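Local atomic coordinates of putative esterase (Bacteroides intestinalis DSM 17393, PDB entry 5VOL), a protein that probably cleaves ferulic acid esters from arabinoxylan, as a calcium-binding member of carbohydrate esterase family 1. Residues D15-K20 with T114-Y119; L22-A27 with P104-E109; A61-V66 with D253-H258; K67-R72 with A260-L265. One frame throughout, in Å; residues are numbered along the deposited sequence.

Interaction 1: residues D15-K20 with T114-Y119; sequences DTLFSK and TEFLPY
Leu17 lays its two methyls against Tyr119, with CD1 over one face of the ring. The contact joins edge strand 11-19 of the central alpha/beta-hydrolase sheet to helix 108-123, which packs against that sheet. The axes of 15-19 and 114-119 run at 144°, roughly antiparallel, and approach to 9.3 Å. Leu17 CD1 is 4.0 Å from the ring centroid of Tyr119, a CH-pi contact set somewhat toward the rim. The leucine branch and the tyrosine ring lie alongside, pointing opposite ways. Leu17 CG is anti to the backbone N (chi1 171°), which carries both methyls to the helix. CD2 reaches the edge of the Phe116 ring, near its plane, 4.2 Å from Phe116 CD1. The hydroxyl of Tyr119 continues past Leu17 to hydrogen-bond with Tyr28 OH and Lys123 NZ.

The polar half lies at the strand end, where the chain turns toward strand 24-32. Glu115 extends beyond CG and offers both carboxylate oxygens to this turn. Lys20 N donates to Glu115 OE2 at 2.9 Å, with a bent N-H...O angle of 138°. Val21 N adds a weak bond to the same oxygen. Ser19 OG accepts from Leu22 N and donates to Glu115, so the hydroxyl is held from two directions. Each carboxylate oxygen uses its syn lone pair, and the shorter of the two bonds across the contact runs from Ser19 OG to Glu115 OE1, 2.5 Å.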
# COMPACT_ATOMS: atom_id res chain seq x y z
N ASP C 15 -26.59 -3.83 21.69
CA ASP C 15 -27.87 -3.66 22.36
C ASP C 15 -28.99 -4.14 21.44
O ASP C 15 -28.73 -4.69 20.36
CB ASP C 15 -28.07 -2.19 22.77
CG ASP C 15 -28.91 -2.04 24.03
OD1 ASP C 15 -29.73 -2.93 24.33
OD2 ASP C 15 -28.74 -1.02 24.72
N THR C 16 -30.24 -3.93 21.86
CA THR C 16 -31.38 -4.30 21.02
C THR C 16 -32.45 -3.22 21.03
O THR C 16 -32.64 -2.53 22.02
CB THR C 16 -32.04 -5.63 21.48
OG1 THR C 16 -32.74 -5.42 22.71
CG2 THR C 16 -31.00 -6.71 21.69
N LEU C 17 -33.12 -3.09 19.89
CA LEU C 17 -34.28 -2.23 19.75
C LEU C 17 -35.49 -3.09 19.39
O LEU C 17 -35.39 -3.95 18.51
CB LEU C 17 -34.03 -1.18 18.67
CG LEU C 17 -35.24 -0.35 18.27
CD1 LEU C 17 -35.72 0.49 19.46
CD2 LEU C 17 -34.91 0.52 17.08
N PHE C 18 -36.62 -2.90 20.05
CA PHE C 18 -37.80 -3.66 19.63
C PHE C 18 -38.51 -2.97 18.47
O PHE C 18 -38.87 -1.81 18.56
CB PHE C 18 -38.80 -3.86 20.77
CG PHE C 18 -40.02 -4.63 20.35
CD1 PHE C 18 -39.96 -6.01 20.22
CD2 PHE C 18 -41.19 -3.97 20.02
CE1 PHE C 18 -41.08 -6.73 19.80
CE2 PHE C 18 -42.31 -4.69 19.60
CZ PHE C 18 -42.25 -6.07 19.49
N SER C 19 -38.71 -3.70 17.38
CA SER C 19 -39.38 -3.15 16.21
C SER C 19 -40.86 -3.54 16.15
O SER C 19 -41.18 -4.73 16.13
CB SER C 19 -38.68 -3.61 14.93
OG SER C 19 -39.45 -3.29 13.78
N LYS C 20 -41.73 -2.54 16.12
CA LYS C 20 -43.17 -2.74 15.94
C LYS C 20 -43.46 -3.11 14.49
O LYS C 20 -44.33 -3.94 14.22
CB LYS C 20 -43.95 -1.48 16.32
CG LYS C 20 -44.02 -1.18 17.80
CD LYS C 20 -44.59 0.22 18.02
CE LYS C 20 -44.57 0.64 19.48
NZ LYS C 20 -45.66 0.01 20.28
N THR C 114 -37.80 4.23 9.72
CA THR C 114 -38.79 4.89 10.58
C THR C 114 -38.58 4.54 12.04
O THR C 114 -39.12 5.22 12.91
CB THR C 114 -40.25 4.52 10.20
OG1 THR C 114 -40.49 3.14 10.50
CG2 THR C 114 -40.51 4.77 8.71
N GLU C 115 -37.81 3.50 12.32
CA GLU C 115 -37.56 3.09 13.71
C GLU C 115 -36.07 3.09 14.08
O GLU C 115 -35.66 3.71 15.07
CB GLU C 115 -38.14 1.70 13.97
CG GLU C 115 -39.67 1.60 13.91
CD GLU C 115 -40.16 0.19 14.23
OE1 GLU C 115 -39.60 -0.78 13.67
OE2 GLU C 115 -41.10 0.05 15.04
N PHE C 116 -35.26 2.38 13.30
CA PHE C 116 -33.85 2.19 13.67
C PHE C 116 -33.07 3.49 13.58
O PHE C 116 -32.45 3.90 14.55
CB PHE C 116 -33.20 1.12 12.79
CG PHE C 116 -31.81 0.73 13.24
CD1 PHE C 116 -31.61 0.10 14.44
CD2 PHE C 116 -30.71 1.01 12.44
CE1 PHE C 116 -30.33 -0.27 14.86
CE2 PHE C 116 -29.42 0.65 12.84
CZ PHE C 116 -29.23 0.01 14.05
N LEU C 117 -33.10 4.13 12.42
CA LEU C 117 -32.28 5.33 12.19
C LEU C 117 -32.61 6.46 13.18
O LEU C 117 -31.71 7.03 13.79
CB LEU C 117 -32.43 5.80 10.74
CG LEU C 117 -31.50 6.90 10.26
CD1 LEU C 117 -31.15 6.70 8.81
CD2 LEU C 117 -32.15 8.27 10.47
N PRO C 118 -33.91 6.78 13.38
CA PRO C 118 -34.20 7.84 14.36
C PRO C 118 -33.74 7.50 15.77
O PRO C 118 -33.23 8.37 16.48
CB PRO C 118 -35.73 7.97 14.29
CG PRO C 118 -36.06 7.56 12.90
CD PRO C 118 -35.09 6.44 12.58
N TYR C 119 -33.92 6.25 16.19
CA TYR C 119 -33.53 5.83 17.53
C TYR C 119 -32.01 5.91 17.73
O TYR C 119 -31.53 6.38 18.76
CB TYR C 119 -34.02 4.40 17.79
CG TYR C 119 -33.31 3.66 18.91
CD1 TYR C 119 -32.22 2.86 18.63
CD2 TYR C 119 -33.75 3.73 20.23
CE1 TYR C 119 -31.57 2.15 19.62
CE2 TYR C 119 -33.10 3.01 21.24
CZ TYR C 119 -32.00 2.23 20.92
OH TYR C 119 -31.31 1.50 21.87

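Interaction 2: residues L22-A27 with P104-E109; sequences LNSKRA and PGWKYE
Arg26 and Tyr108, whose side chains touch across this contact, share one acceptor: Arg26 NH1 and Tyr108 OH both hydrogen-bond to Asn88 O. Next to that polar point the two segments meet through flat groups. The guanidinium of Arg26 stands almost upright on the rim of the Trp106 indole, their planes 85° apart. Trp106 CZ2 lies over the centre of the guanidinium face, 3.7 Å from Arg26 CZ. For the indole this is an edge contact. Bends at chi2 and chi3 (-72° and 96°) fold the arginine chain into this position, and Arg26 NE donates to Lys25 O at 3.3 Å, from above the carbonyl plane.

Leu22 takes a face of the same indole. Its CD2 sits 4.0 Å from the centroid of the six-membered ring of Trp106, a CH-pi contact. Leu22 CD1 turns to Tyr108 CD1, also at 4.0 Å. One water joins the backbones, donating to Gly105 O at 2.6 Å and to Leu22 O at 3.0 Å.

If Arg26 were an alanine, the Trp106 edge would probably lose its flat partner and Asn88 O one of its donors.

The contact lies where the hairpin of strands 11-19 and 24-32, with a G1 bulge at Asn23 and Ser24, meets the start of helix 108-123. Trp97 stacks on Trp106, and Tyr148 of helix 140-151 touches Tyr108.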
# COMPACT_ATOMS: atom_id res chain seq x y z
N LEU C 22 -41.62 -4.91 12.55
CA LEU C 22 -41.21 -6.29 12.31
C LEU C 22 -41.76 -7.25 13.35
O LEU C 22 -41.67 -8.47 13.18
CB LEU C 22 -39.68 -6.41 12.29
CG LEU C 22 -38.94 -5.58 11.25
CD1 LEU C 22 -37.42 -5.70 11.48
CD2 LEU C 22 -39.34 -6.05 9.87
N ASN C 23 -42.28 -6.70 14.45
CA ASN C 23 -42.63 -7.48 15.63
C ASN C 23 -41.46 -8.35 16.09
O ASN C 23 -41.60 -9.57 16.28
CB ASN C 23 -43.86 -8.36 15.37
CG ASN C 23 -44.40 -8.96 16.65
OD1 ASN C 23 -44.31 -8.34 17.71
ND2 ASN C 23 -44.94 -10.17 16.58
N SER C 24 -40.31 -7.72 16.29
CA SER C 24 -39.10 -8.46 16.55
C SER C 24 -38.08 -7.59 17.28
O SER C 24 -37.92 -6.42 16.96
CB SER C 24 -38.52 -8.99 15.23
OG SER C 24 -37.30 -9.69 15.41
N LYS C 25 -37.42 -8.17 18.29
CA LYS C 25 -36.24 -7.55 18.88
C LYS C 25 -35.14 -7.54 17.82
O LYS C 25 -34.83 -8.57 17.22
CB LYS C 25 -35.78 -8.31 20.12
CG LYS C 25 -36.55 -7.99 21.39
CD LYS C 25 -36.17 -8.93 22.53
CE LYS C 25 -34.65 -9.03 22.68
NZ LYS C 25 -34.27 -10.04 23.72
N ARG C 26 -34.59 -6.37 17.55
CA ARG C 26 -33.51 -6.28 16.58
C ARG C 26 -32.22 -5.88 17.30
O ARG C 26 -32.11 -4.78 17.85
CB ARG C 26 -33.85 -5.27 15.48
CG ARG C 26 -34.86 -5.79 14.45
CD ARG C 26 -34.23 -6.83 13.53
NE ARG C 26 -34.50 -8.20 13.96
CZ ARG C 26 -34.01 -9.28 13.36
NH1 ARG C 26 -33.19 -9.16 12.31
NH2 ARG C 26 -34.33 -10.49 13.80
N ALA C 27 -31.26 -6.80 17.32
CA ALA C 27 -29.97 -6.50 17.91
C ALA C 27 -29.17 -5.59 16.98
O ALA C 27 -29.37 -5.57 15.77
CB ALA C 27 -29.20 -7.78 18.20
N PRO C 104 -42.48 -9.24 1.80
CA PRO C 104 -43.78 -9.67 2.37
C PRO C 104 -43.61 -10.35 3.73
O PRO C 104 -42.97 -11.40 3.82
CB PRO C 104 -44.30 -10.66 1.33
CG PRO C 104 -43.12 -11.08 0.55
CD PRO C 104 -42.21 -9.87 0.51
N GLY C 105 -44.14 -9.74 4.79
CA GLY C 105 -43.99 -10.27 6.13
C GLY C 105 -42.77 -9.78 6.93
O GLY C 105 -42.58 -10.18 8.08
N TRP C 106 -41.98 -8.90 6.32
CA TRP C 106 -40.72 -8.47 6.92
C TRP C 106 -40.27 -7.17 6.25
O TRP C 106 -39.49 -7.18 5.29
CB TRP C 106 -39.66 -9.57 6.78
CG TRP C 106 -38.41 -9.38 7.61
CD1 TRP C 106 -37.18 -8.98 7.17
CD2 TRP C 106 -38.29 -9.59 9.02
NE1 TRP C 106 -36.29 -8.94 8.22
CE2 TRP C 106 -36.95 -9.30 9.37
CE3 TRP C 106 -39.18 -9.99 10.02
CZ2 TRP C 106 -36.49 -9.41 10.67
CZ3 TRP C 106 -38.72 -10.10 11.31
CH2 TRP C 106 -37.39 -9.80 11.63
N LYS C 107 -40.78 -6.05 6.74
CA LYS C 107 -40.57 -4.77 6.11
C LYS C 107 -39.32 -4.13 6.72
O LYS C 107 -39.41 -3.19 7.51
CB LYS C 107 -41.81 -3.88 6.27
CG LYS C 107 -43.11 -4.56 5.81
CD LYS C 107 -44.19 -3.56 5.43
CE LYS C 107 -44.45 -2.60 6.54
NZ LYS C 107 -45.10 -1.34 6.06
N TYR C 108 -38.16 -4.68 6.39
CA TYR C 108 -36.93 -4.29 7.07
C TYR C 108 -36.56 -2.85 6.77
O TYR C 108 -36.09 -2.12 7.65
CB TYR C 108 -35.77 -5.23 6.70
CG TYR C 108 -34.59 -5.09 7.64
CD1 TYR C 108 -34.51 -5.84 8.81
CD2 TYR C 108 -33.57 -4.18 7.37
CE1 TYR C 108 -33.43 -5.70 9.66
CE2 TYR C 108 -32.50 -4.03 8.23
CZ TYR C 108 -32.43 -4.80 9.37
OH TYR C 108 -31.36 -4.66 10.22
N GLU C 109 -36.77 -2.41 5.54
CA GLU C 109 -36.40 -1.05 5.18
C GLU C 109 -37.25 -0.05 5.96
O GLU C 109 -36.76 0.99 6.43
CB GLU C 109 -36.55 -0.84 3.67
CG GLU C 109 -35.98 0.49 3.15
CD GLU C 109 -35.81 0.50 1.64
OE1 GLU C 109 -35.53 -0.57 1.08
OE2 GLU C 109 -35.97 1.57 1.02
O HOH W 1 -42.78 -9.38 10.54

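Interaction 3: residues A61-V66 with D253-H258; sequences AERGHV and DWEYWH
The N-terminal turn of helix 254-271, the last helix of this alpha/beta-hydrolase fold, packs here against the link between helices 59-62 and 66-76. Asp253 is its N-cap: the carboxylate accepts from Tyr256 N through OD1 at 3.0 Å. His252, just before it, is placed as expected for the histidine of a Ser-His-Asp triad, probably with Ser139 and Asp223.

Arg63 and Trp254 carry much of the contact, the arginine chain running back along the indole. Arg63 CG lies over one face of the indole, 3.4 Å from Trp254 CG. Trp257 CE3 backs the opposite face, so the indole is held between the two. A first torsion that sets CG anti to N (chi1 179°) and a bend at chi2 bring one face of the arginine's guanidinium over Trp254 CB. Gly64 passes close to the far rim of the indole, with its CA 3.6 Å from Trp254 CZ3. A beta carbon on Gly64 would be tight against the same atom. Gly64 O lies at the edge of the His258 ring, 3.3 Å from His258 CD2.

The contact also borders a second subunit, whose Asp68 makes a salt bridge to Arg63 NH2 as well as the one from Glu255. Glu255 OE1 bonds to Tyr262 of that subunit, while His65 NE2 meets its own counterpart there. Glu255 OE2 is the oxygen used within the chain. A water accepts from Arg63 NH1 and donates to Glu255 OE2, both at 2.8 Å. The direct salt bridge lies in the guanidinium plane: Arg63 NH2 reaches the anti lone pair of Glu255 OE2 at 2.8 Å, with a nearly straight angle of 165°.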
# COMPACT_ATOMS: atom_id res chain seq x y z
N ALA C 61 -17.46 -5.87 14.20
CA ALA C 61 -16.60 -5.64 15.34
C ALA C 61 -15.68 -6.84 15.62
O ALA C 61 -14.50 -6.68 15.89
CB ALA C 61 -17.42 -5.31 16.59
N GLU C 62 -16.22 -8.05 15.53
CA GLU C 62 -15.48 -9.24 15.94
C GLU C 62 -14.46 -9.72 14.92
O GLU C 62 -13.37 -10.14 15.28
CB GLU C 62 -16.45 -10.38 16.28
CG GLU C 62 -17.45 -9.97 17.33
CD GLU C 62 -18.23 -11.13 17.90
OE1 GLU C 62 -18.23 -12.22 17.29
OE2 GLU C 62 -18.85 -10.95 18.97
N ARG C 63 -14.82 -9.69 13.64
CA ARG C 63 -13.91 -10.15 12.59
C ARG C 63 -13.38 -8.97 11.75
O ARG C 63 -12.28 -9.03 11.20
CB ARG C 63 -14.59 -11.19 11.70
CG ARG C 63 -13.71 -11.71 10.54
CD ARG C 63 -12.43 -12.42 11.05
NE ARG C 63 -11.50 -12.81 9.98
CZ ARG C 63 -10.56 -12.02 9.45
NH1 ARG C 63 -10.42 -10.76 9.85
NH2 ARG C 63 -9.76 -12.48 8.50
N GLY C 64 -14.18 -7.91 11.64
CA GLY C 64 -13.78 -6.72 10.92
C GLY C 64 -12.81 -5.90 11.74
O GLY C 64 -12.07 -5.08 11.19
N HIS C 65 -12.80 -6.13 13.05
CA HIS C 65 -11.99 -5.35 14.00
C HIS C 65 -12.18 -3.84 13.84
O HIS C 65 -11.21 -3.07 13.88
CB HIS C 65 -10.49 -5.71 13.85
CG HIS C 65 -10.22 -7.18 14.00
ND1 HIS C 65 -10.46 -7.87 15.17
CD2 HIS C 65 -9.74 -8.09 13.11
CE1 HIS C 65 -10.14 -9.14 15.00
NE2 HIS C 65 -9.70 -9.30 13.76
N VAL C 66 -13.44 -3.42 13.69
CA VAL C 66 -13.73 -2.01 13.44
C VAL C 66 -13.14 -1.10 14.51
O VAL C 66 -12.63 -0.04 14.19
CB VAL C 66 -15.24 -1.73 13.33
CG1 VAL C 66 -15.50 -0.25 13.09
CG2 VAL C 66 -15.81 -2.52 12.18
N ASP C 253 -14.18 -12.83 1.10
CA ASP C 253 -13.67 -13.23 2.40
C ASP C 253 -13.36 -12.05 3.31
O ASP C 253 -13.31 -10.90 2.85
CB ASP C 253 -12.42 -14.11 2.22
CG ASP C 253 -11.31 -13.39 1.47
OD1 ASP C 253 -10.82 -12.37 1.98
OD2 ASP C 253 -10.92 -13.84 0.36
N TRP C 254 -13.15 -12.34 4.59
CA TRP C 254 -13.02 -11.27 5.58
C TRP C 254 -11.68 -10.55 5.53
O TRP C 254 -11.58 -9.41 6.01
CB TRP C 254 -13.28 -11.82 6.99
CG TRP C 254 -14.73 -11.61 7.29
CD1 TRP C 254 -15.74 -12.53 7.17
CD2 TRP C 254 -15.36 -10.37 7.67
NE1 TRP C 254 -16.95 -11.95 7.48
CE2 TRP C 254 -16.74 -10.62 7.79
CE3 TRP C 254 -14.87 -9.08 7.93
CZ2 TRP C 254 -17.65 -9.63 8.16
CZ3 TRP C 254 -15.77 -8.09 8.31
CH2 TRP C 254 -17.15 -8.38 8.42
N GLU C 255 -10.66 -11.14 4.93
CA GLU C 255 -9.44 -10.36 4.72
C GLU C 255 -9.74 -9.24 3.74
O GLU C 255 -9.22 -8.13 3.87
CB GLU C 255 -8.28 -11.22 4.21
CG GLU C 255 -7.57 -12.00 5.30
CD GLU C 255 -6.97 -11.11 6.38
OE1 GLU C 255 -5.98 -10.38 6.11
OE2 GLU C 255 -7.49 -11.13 7.53
N TYR C 256 -10.59 -9.51 2.75
CA TYR C 256 -10.97 -8.47 1.80
C TYR C 256 -11.77 -7.34 2.48
O TYR C 256 -11.60 -6.18 2.16
CB TYR C 256 -11.79 -9.05 0.64
CG TYR C 256 -11.70 -8.19 -0.60
CD1 TYR C 256 -10.61 -8.31 -1.47
CD2 TYR C 256 -12.66 -7.22 -0.88
CE1 TYR C 256 -10.49 -7.51 -2.60
CE2 TYR C 256 -12.54 -6.41 -2.02
CZ TYR C 256 -11.46 -6.56 -2.87
OH TYR C 256 -11.33 -5.77 -4.00
N TRP C 257 -12.64 -7.70 3.41
CA TRP C 257 -13.60 -6.75 3.98
C TRP C 257 -12.94 -5.97 5.11
O TRP C 257 -13.16 -4.77 5.24
CB TRP C 257 -14.87 -7.48 4.43
CG TRP C 257 -15.53 -8.15 3.26
CD1 TRP C 257 -15.61 -7.65 1.98
CD2 TRP C 257 -16.12 -9.46 3.22
NE1 TRP C 257 -16.22 -8.56 1.16
CE2 TRP C 257 -16.55 -9.68 1.89
CE3 TRP C 257 -16.33 -10.46 4.17
CZ2 TRP C 257 -17.18 -10.87 1.49
CZ3 TRP C 257 -16.97 -11.64 3.77
CH2 TRP C 257 -17.38 -11.83 2.45
N HIS C 258 -12.09 -6.62 5.89
CA HIS C 258 -11.31 -5.88 6.88
C HIS C 258 -10.36 -4.86 6.21
O HIS C 258 -10.29 -3.69 6.61
CB HIS C 258 -10.50 -6.85 7.75
CG HIS C 258 -9.34 -6.21 8.44
ND1 HIS C 258 -8.05 -6.27 7.95
CD2 HIS C 258 -9.26 -5.50 9.59
CE1 HIS C 258 -7.24 -5.61 8.75
NE2 HIS C 258 -7.95 -5.14 9.76
O HOH W 2 -8.06 -9.22 9.45

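Interaction 4: residues K67-R72 with A260-L265; sequences KDVMDR and ALYQCL
Val69 is the centre of the first shell, with both methyls applied to helix 254-271. CG1 sits over the middle of the Tyr262 ring face, 3.9 Å from its centroid, as a CH-pi contact. CG2 reaches the ring beside it, 3.7 Å from Tyr262 CE2. On its other flanks Val69 CG1 meets Leu265 CD1 at 3.8 Å and Leu261 CB at 4.2 Å. CG1 is anti to the backbone N (chi1 176°), and this aims it between the three residues. Met70 adds its sulfur, with SD 3.8 Å from Leu265 CD1. The aliphatic part of Arg72 lies at the ring edge, CG 4.5 Å from Tyr262 CE1.

The polar ends reach beyond this apolar layer into a second subunit. Tyr262 OH hydrogen-bonds with Glu255 of that subunit, and Arg72 forms a salt bridge with its Asp253. The same tyrosine thus takes part in the packing within one chain and in the interface between two. Replacing Tyr262 by a leucine is likely to deprive Val69 of a ring face and Glu255 of the second subunit of its hydroxyl partner.

The axes of 67-72 and 260-265 are 10.4 Å apart and cross at -49°. Leu73 of helix 66-76 continues the layer against Tyr262 and Leu265. On the sheet side, Met70 and Leu265 both rest on Ile84 of strand 83-87, so the helix pair lies against the central sheet.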
# COMPACT_ATOMS: atom_id res chain seq x y z
N LYS C 67 -13.20 -1.50 15.78
CA LYS C 67 -12.64 -0.65 16.83
C LYS C 67 -11.14 -0.40 16.62
O LYS C 67 -10.66 0.73 16.73
CB LYS C 67 -12.87 -1.26 18.21
CG LYS C 67 -12.01 -0.61 19.30
CD LYS C 67 -12.48 -0.98 20.71
CE LYS C 67 -11.37 -0.79 21.75
NZ LYS C 67 -10.86 0.62 21.84
N ASP C 68 -10.39 -1.46 16.31
CA ASP C 68 -8.94 -1.35 16.16
C ASP C 68 -8.55 -0.52 14.95
O ASP C 68 -7.58 0.23 15.00
CB ASP C 68 -8.29 -2.74 16.08
CG ASP C 68 -8.43 -3.51 17.37
OD1 ASP C 68 -8.62 -2.85 18.42
OD2 ASP C 68 -8.38 -4.76 17.34
N VAL C 69 -9.29 -0.67 13.86
CA VAL C 69 -9.02 0.11 12.66
C VAL C 69 -9.34 1.58 12.91
O VAL C 69 -8.55 2.46 12.56
CB VAL C 69 -9.82 -0.40 11.45
CG1 VAL C 69 -9.58 0.50 10.24
CG2 VAL C 69 -9.43 -1.85 11.12
N MET C 70 -10.49 1.87 13.54
CA MET C 70 -10.82 3.25 13.87
C MET C 70 -9.80 3.88 14.82
O MET C 70 -9.42 5.04 14.64
CB MET C 70 -12.22 3.35 14.48
CG MET C 70 -13.34 3.43 13.45
SD MET C 70 -13.32 4.96 12.49
CE MET C 70 -13.87 6.15 13.72
N ASP C 71 -9.36 3.15 15.84
CA ASP C 71 -8.40 3.70 16.79
C ASP C 71 -7.10 4.12 16.08
O ASP C 71 -6.54 5.17 16.38
CB ASP C 71 -8.09 2.70 17.89
CG ASP C 71 -9.24 2.54 18.89
OD1 ASP C 71 -10.15 3.40 18.90
OD2 ASP C 71 -9.21 1.56 19.65
N ARG C 72 -6.65 3.30 15.13
CA ARG C 72 -5.53 3.65 14.26
C ARG C 72 -5.82 4.89 13.39
O ARG C 72 -5.06 5.86 13.41
CB ARG C 72 -5.16 2.44 13.37
CG ARG C 72 -4.14 2.76 12.27
CD ARG C 72 -2.71 2.69 12.81
NE ARG C 72 -2.19 1.33 12.95
CZ ARG C 72 -2.06 0.68 14.11
NH1 ARG C 72 -1.56 -0.55 14.12
NH2 ARG C 72 -2.41 1.26 15.25
N ALA C 260 -10.72 -3.55 3.37
CA ALA C 260 -11.57 -2.54 2.74
C ALA C 260 -11.85 -1.36 3.67
O ALA C 260 -11.98 -0.22 3.23
CB ALA C 260 -12.91 -3.18 2.26
N LEU C 261 -11.93 -1.63 4.97
CA LEU C 261 -12.14 -0.56 5.95
C LEU C 261 -11.10 0.54 5.87
O LEU C 261 -11.41 1.70 6.11
CB LEU C 261 -12.14 -1.12 7.37
CG LEU C 261 -13.43 -1.75 7.85
CD1 LEU C 261 -13.22 -2.25 9.27
CD2 LEU C 261 -14.56 -0.72 7.80
N TYR C 262 -9.86 0.16 5.55
CA TYR C 262 -8.78 1.12 5.48
C TYR C 262 -8.93 2.07 4.30
O TYR C 262 -8.32 3.14 4.27
CB TYR C 262 -7.42 0.39 5.42
CG TYR C 262 -6.94 -0.06 6.79
CD1 TYR C 262 -6.20 0.80 7.59
CD2 TYR C 262 -7.25 -1.33 7.29
CE1 TYR C 262 -5.76 0.42 8.84
CE2 TYR C 262 -6.81 -1.73 8.56
CZ TYR C 262 -6.06 -0.84 9.32
OH TYR C 262 -5.61 -1.18 10.56
N GLN C 263 -9.76 1.70 3.33
CA GLN C 263 -10.12 2.64 2.26
C GLN C 263 -11.46 3.32 2.54
O GLN C 263 -11.64 4.52 2.25
CB GLN C 263 -10.16 1.91 0.91
CG GLN C 263 -8.77 1.56 0.42
CD GLN C 263 -8.72 0.29 -0.42
OE1 GLN C 263 -7.65 -0.32 -0.55
NE2 GLN C 263 -9.86 -0.11 -1.00
N CYS C 264 -12.38 2.55 3.10
CA CYS C 264 -13.74 3.04 3.36
C CYS C 264 -13.79 4.16 4.38
O CYS C 264 -14.43 5.18 4.15
CB CYS C 264 -14.64 1.89 3.83
SG CYS C 264 -16.34 2.37 4.22
N LEU C 265 -13.14 3.98 5.52
CA LEU C 265 -13.25 4.97 6.58
C LEU C 265 -12.63 6.33 6.21
O LEU C 265 -13.25 7.38 6.45
CB LEU C 265 -12.64 4.41 7.86
CG LEU C 265 -13.44 3.20 8.39
CD1 LEU C 265 -12.72 2.56 9.57
CD2 LEU C 265 -14.88 3.62 8.77

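The four contacts form two pairs. Interactions 1 and 2 have centres 10 Å apart and share helix 108-123, and their neighbouring strands 11-19 and 24-32 are bonded to each other in the central sheet. Interactions 3 and 4, also 10 Å apart, share helix 254-271 and use the consecutive helices 59-62 and 66-76. The pairs are separated by 25 to 30 Å between centres, and interactions 2 and 4 lie on opposite sides of the chain's centre. Along the chain, interaction 2 falls between the two segments of interaction 1, whereas both cross interactions 3 and 4. The first pair joins the edge hairpin to helix 108-123; the second, the C-terminal helix to earlier helices beside another subunit.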